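Local atomic coordinates of oxidoreductase (Corynebacterium diphtheriae, PDB entry 3K1Y), a protein that probably works as an FMN-dependent oxidoreductase of the NADPH-dependent FMN reductase family, with a flavodoxin-like fold. Residues A139-P142 with L143-M147; K75-E78 with I79-L83. All coordinates share one frame; numbering follows the deposited sequence.

Interaction 1 (A139-P142 with L143-M147)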
loop_
_atom_site.group_PDB
_atom_site.type_symbol
_atom_site.label_atom_id
_atom_site.label_comp_id
_atom_site.label_asym_id
_atom_site.label_seq_id
_atom_site.Cartn_x
_atom_site.Cartn_y
_atom_site.Cartn_z
ATOM N N ALA A 139 -4.345 3.158 -2.229
ATOM C CA ALA A 139 -5.699 2.910 -1.743
ATOM C C ALA A 139 -6.747 2.926 -2.860
ATOM O O ALA A 139 -7.478 1.950 -3.021
ATOM C CB ALA A 139 -6.066 3.917 -0.651
ATOM N N LEU A 140 -6.832 4.012 -3.634
ATOM C CA LEU A 140 -7.829 4.081 -4.714
ATOM C C LEU A 140 -7.512 3.225 -5.924
ATOM O O LEU A 140 -8.396 2.569 -6.489
ATOM C CB LEU A 140 -8.043 5.512 -5.195
ATOM C CG LEU A 140 -8.894 6.384 -4.276
ATOM C CD1 LEU A 140 -8.009 6.940 -3.170
ATOM C CD2 LEU A 140 -9.523 7.509 -5.080
ATOM N N ARG A 141 -6.253 3.238 -6.332
ATOM C CA ARG A 141 -5.836 2.466 -7.486
ATOM C C ARG A 141 -6.097 0.977 -7.233
ATOM O O ARG A 141 -6.802 0.318 -7.995
ATOM C CB ARG A 141 -4.353 2.741 -7.765
ATOM C CG ARG A 141 -3.848 2.174 -9.076
ATOM C CD ARG A 141 -2.856 3.119 -9.733
ATOM N NE ARG A 141 -3.179 3.214 -11.151
ATOM C CZ ARG A 141 -3.257 4.345 -11.836
ATOM N NH1 ARG A 141 -3.027 5.510 -11.244
ATOM N NH2 ARG A 141 -3.602 4.303 -13.113
ATOM N N PRO A 142 -5.552 0.430 -6.145
ATOM C CA PRO A 142 -5.795 -0.997 -5.892
ATOM C C PRO A 142 -7.289 -1.342 -5.885
ATOM O O PRO A 142 -7.684 -2.410 -6.345
ATOM C CB PRO A 142 -5.151 -1.226 -4.528
ATOM C CG PRO A 142 -4.031 -0.182 -4.507
ATOM C CD PRO A 142 -4.734 1.030 -5.078
ATOM N N LEU A 143 -8.111 -0.429 -5.365
ATOM C CA LEU A 143 -9.554 -0.649 -5.298
ATOM C C LEU A 143 -10.184 -0.710 -6.687
ATOM O O LEU A 143 -10.964 -1.618 -6.977
ATOM C CB LEU A 143 -10.232 0.457 -4.480
ATOM C CG LEU A 143 -11.760 0.338 -4.371
ATOM C CD1 LEU A 143 -12.131 -0.954 -3.669
ATOM C CD2 LEU A 143 -12.330 1.537 -3.606
ATOM N N LEU A 144 -9.850 0.257 -7.538
ATOM C CA LEU A 144 -10.392 0.301 -8.893
ATOM C C LEU A 144 -9.839 -0.832 -9.747
ATOM O O LEU A 144 -10.548 -1.378 -10.597
ATOM C CB LEU A 144 -10.087 1.649 -9.555
ATOM C CG LEU A 144 -11.111 2.774 -9.357
ATOM C CD1 LEU A 144 -12.407 2.411 -10.068
ATOM C CD2 LEU A 144 -11.363 3.012 -7.875
ATOM N N SER A 145 -8.572 -1.186 -9.524
ATOM C CA SER A 145 -7.960 -2.272 -10.281
ATOM C C SER A 145 -8.572 -3.602 -9.889
ATOM O O SER A 145 -8.765 -4.471 -10.735
ATOM C CB SER A 145 -6.453 -2.309 -10.051
ATOM O OG SER A 145 -5.852 -1.156 -10.615
ATOM N N TYR A 146 -8.872 -3.767 -8.606
ATOM C CA TYR A 146 -9.489 -5.002 -8.152
ATOM C C TYR A 146 -10.821 -5.221 -8.870
ATOM O O TYR A 146 -11.235 -6.356 -9.081
ATOM C CB TYR A 146 -9.753 -4.974 -6.647
ATOM C CG TYR A 146 -10.552 -6.174 -6.197
ATOM C CD1 TYR A 146 -9.986 -7.452 -6.186
ATOM C CD2 TYR A 146 -11.895 -6.044 -5.847
ATOM C CE1 TYR A 146 -10.748 -8.573 -5.838
ATOM C CE2 TYR A 146 -12.663 -7.154 -5.504
ATOM C CZ TYR A 146 -12.089 -8.411 -5.499
ATOM O OH TYR A 146 -12.860 -9.500 -5.164
HETATM N N MSE A 147 -11.504 -4.138 -9.224
HETATM C CA MSE A 147 -12.774 -4.280 -9.918
HETATM C C MSE A 147 -12.578 -4.296 -11.421
HETATM O O MSE A 147 -13.536 -4.259 -12.193
HETATM C CB MSE A 147 -13.734 -3.175 -9.506
HETATM C CG MSE A 147 -14.340 -3.442 -8.151
HETATM SE SE MSE A 147 -15.547 -2.090 -7.573
HETATM C CE MSE A 147 -14.241 -0.868 -6.861
#
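Ser-145 folds its hydroxyl back onto the carbonyl of Arg-141, one helical turn earlier. Its OG lies anti to the carbonyl carbon and beside its own backbone N (chi1 -67°). From there OG donates a hydrogen bond to Arg-141 O at 3.2 Å. The hydroxyl sits above the carbonyl plane, 54° out of it. The backbone N of Ser-145 bonds to the same Arg-141 O at 2.8 Å, nearly straight out from the carbonyl. One oxygen is thus gripped twice by one residue. Leu-144 N reaches Leu-140 O at 2.9 Å, and Tyr-146 N reaches Pro-142 O at 2.9 Å. Leu-143 N makes only a weak bond to Ala-139 O. The helix is kinked at Pro-142, whose ring nitrogen has no hydrogen to give to the preceding turn.

Leu-143 and Leu-144 both touch the carbonyl oxygen of Leu-140, the first through CB and the second through the methyl CD2. CD2 of Leu-144 comes within 3.3 Å of Leu-140 O, while CB of Leu-143 rests 3.4 Å from the same oxygen. Leu-143 has CG anti to the backbone N, which carries its methyls away from residues 139-142.

The guanidinium of Arg-141 turns to strand 150-159, where NH2 is hydrogen-bonded to Val-152 O. Across a subunit boundary, Arg-141 packs on Ser-145 of the second subunit, and Ser-145 on Arg-141 of that subunit. The ring of Tyr-146 meets that of His-132 of the third subunit at about 75°.

Helix 135-146 is the crossover of a beta-alpha-beta unit between strands 120-127 and 150-159. Leu-144 lies on Ile-123 and Val-151 of these two strands. Leu-140 and Leu-143 both touch Phe-104 of the neighbouring helix 102-110.

Interaction 2 (K75-E78 with I79-L83)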
loop_
_atom_site.group_PDB
_atom_site.type_symbol
_atom_site.label_atom_id
_atom_site.label_comp_id
_atom_site.label_asym_id
_atom_site.label_seq_id
_atom_site.Cartn_x
_atom_site.Cartn_y
_atom_site.Cartn_z
ATOM N N LYS A 75 -33.701 5.344 -6.679
ATOM C CA LYS A 75 -32.608 6.273 -6.929
ATOM C C LYS A 75 -31.256 5.595 -7.122
ATOM O O LYS A 75 -30.541 5.894 -8.080
ATOM C CB LYS A 75 -32.506 7.305 -5.803
ATOM C CG LYS A 75 -31.284 8.212 -5.935
ATOM C CD LYS A 75 -31.596 9.635 -5.529
ATOM C CE LYS A 75 -32.043 9.738 -4.082
ATOM N NZ LYS A 75 -32.543 11.120 -3.791
ATOM N N LEU A 76 -30.908 4.685 -6.211
ATOM C CA LEU A 76 -29.637 3.970 -6.274
ATOM C C LEU A 76 -29.586 3.036 -7.483
ATOM O O LEU A 76 -28.540 2.908 -8.127
ATOM C CB LEU A 76 -29.419 3.188 -4.975
ATOM C CG LEU A 76 -28.072 2.520 -4.678
ATOM C CD1 LEU A 76 -26.906 3.459 -4.981
ATOM C CD2 LEU A 76 -28.057 2.111 -3.209
ATOM N N GLU A 77 -30.710 2.395 -7.801
ATOM C CA GLU A 77 -30.759 1.502 -8.951
ATOM C C GLU A 77 -30.482 2.314 -10.211
ATOM O O GLU A 77 -29.816 1.842 -11.133
ATOM C CB GLU A 77 -32.131 0.829 -9.066
ATOM C CG GLU A 77 -32.252 -0.156 -10.241
ATOM C CD GLU A 77 -31.352 -1.379 -10.090
ATOM O OE1 GLU A 77 -31.535 -2.148 -9.118
ATOM O OE2 GLU A 77 -30.458 -1.572 -10.945
ATOM N N GLU A 78 -30.993 3.541 -10.251
ATOM C CA GLU A 78 -30.769 4.398 -11.407
ATOM C C GLU A 78 -29.302 4.821 -11.495
ATOM O O GLU A 78 -28.721 4.880 -12.585
ATOM C CB GLU A 78 -31.666 5.630 -11.338
ATOM C CG GLU A 78 -33.074 5.380 -11.816
ATOM C CD GLU A 78 -33.985 6.572 -11.606
ATOM O OE1 GLU A 78 -33.464 7.702 -11.470
ATOM O OE2 GLU A 78 -35.219 6.378 -11.591
ATOM N N ILE A 79 -28.705 5.099 -10.342
ATOM C CA ILE A 79 -27.312 5.507 -10.295
ATOM C C ILE A 79 -26.360 4.383 -10.689
ATOM O O ILE A 79 -25.516 4.567 -11.557
ATOM C CB ILE A 79 -26.933 6.001 -8.888
ATOM C CG1 ILE A 79 -27.824 7.191 -8.512
ATOM C CG2 ILE A 79 -25.447 6.361 -8.850
ATOM C CD1 ILE A 79 -27.693 7.630 -7.081
ATOM N N THR A 80 -26.493 3.217 -10.061
ATOM C CA THR A 80 -25.603 2.098 -10.374
ATOM C C THR A 80 -25.720 1.620 -11.823
ATOM O O THR A 80 -24.714 1.294 -12.452
ATOM C CB THR A 80 -25.834 0.885 -9.425
ATOM O OG1 THR A 80 -27.205 0.483 -9.483
ATOM C CG2 THR A 80 -25.485 1.248 -7.999
ATOM N N SER A 81 -26.938 1.589 -12.354
ATOM C CA SER A 81 -27.153 1.151 -13.735
ATOM C C SER A 81 -26.499 2.078 -14.753
ATOM O O SER A 81 -25.890 1.620 -15.720
ATOM C CB SER A 81 -28.650 1.036 -14.038
ATOM O OG SER A 81 -29.232 0.006 -13.254
ATOM N N ALA A 82 -26.626 3.382 -14.532
ATOM C CA ALA A 82 -26.035 4.357 -15.432
ATOM C C ALA A 82 -24.522 4.274 -15.296
ATOM O O ALA A 82 -23.797 4.341 -16.288
ATOM C CB ALA A 82 -26.530 5.774 -15.093
ATOM N N LEU A 83 -24.052 4.120 -14.059
ATOM C CA LEU A 83 -22.623 4.021 -13.801
ATOM C C LEU A 83 -22.017 2.935 -14.684
ATOM O O LEU A 83 -21.107 3.209 -15.458
ATOM C CB LEU A 83 -22.370 3.721 -12.319
ATOM C CG LEU A 83 -20.942 3.456 -11.828
ATOM C CD1 LEU A 83 -20.025 4.645 -12.086
ATOM C CD2 LEU A 83 -21.006 3.155 -10.331
#
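Thr-80 and Ser-81 each turn a hydroxyl back onto the preceding turn of helix 74-85, an alpha helix of the flavodoxin-like fold. Thr-80 OG1 donates to Leu-76 O at 3.1 Å. Thr-80 N bonds to the same Leu-76 O at 2.8 Å. Its N-H...O angle is 179°, almost straight. Ser-81 repeats the pattern. Its OG donates to Glu-77 O at 2.9 Å, and its N to the same oxygen. These two donors approach from opposite faces of the carbonyl plane. Each of the two carbonyl oxygens therefore takes two hydrogen bonds from a single residue.

Thr-80 holds OG1 between its backbone N and carbonyl carbon (chi1 56°), which leaves CG2 leaning back toward the preceding turn, 4.0 Å from Leu-76 CD1.

On another side of the helix, Ile-79 lies alongside Lys-75, pointing the same way, with its CD1 3.8 Å from Lys-75 CG. Its CG1 also rests close to the carbonyl oxygen of Lys-75. Ile-79 N bonds to that oxygen, and Ala-82 N to Glu-78 O, which continues the helical ladder.

Further out, Thr-73 OG1 is hydrogen-bonded to Leu-76 N near the start of the helix. Ser-86 OG is bonded to Ala-82 O near its end. Leu-59 touches Ile-79, while Leu-111 touches both Thr-80 and Leu-83, so loops flank the inner side. Lys-75, Glu-77, Glu-78, Ser-81 and Ala-82 lie on the solvent side.

The Glu-77 chain leaves the helix with CG anti to the backbone N, then bends at chi2 (66°). This swings its carboxylate forward, toward the next turn, and Glu-77 OE2 comes to rest 3.1 Å from Ser-81 OG.

In the fold
From the N terminus, interaction 2 comes first, within helix 74-85 ahead of strand 88-94. Interaction 1 follows in helix 135-146, between strands 120-127 and 150-159. Each joins neighbouring turns of one helix, so neither closes a long loop. They lie in series along the chain and neither nest nor cross. The centres of interactions 1 and 2 are about 20 Å apart. The nearest atoms of interactions 1 and 2 are about 8 Å apart, so the two do not touch. Interaction 2 lies at the surface and meets loop residues of its own chain. Interaction 1 is buried between the parallel sheet, helix 102-110 and two other subunits.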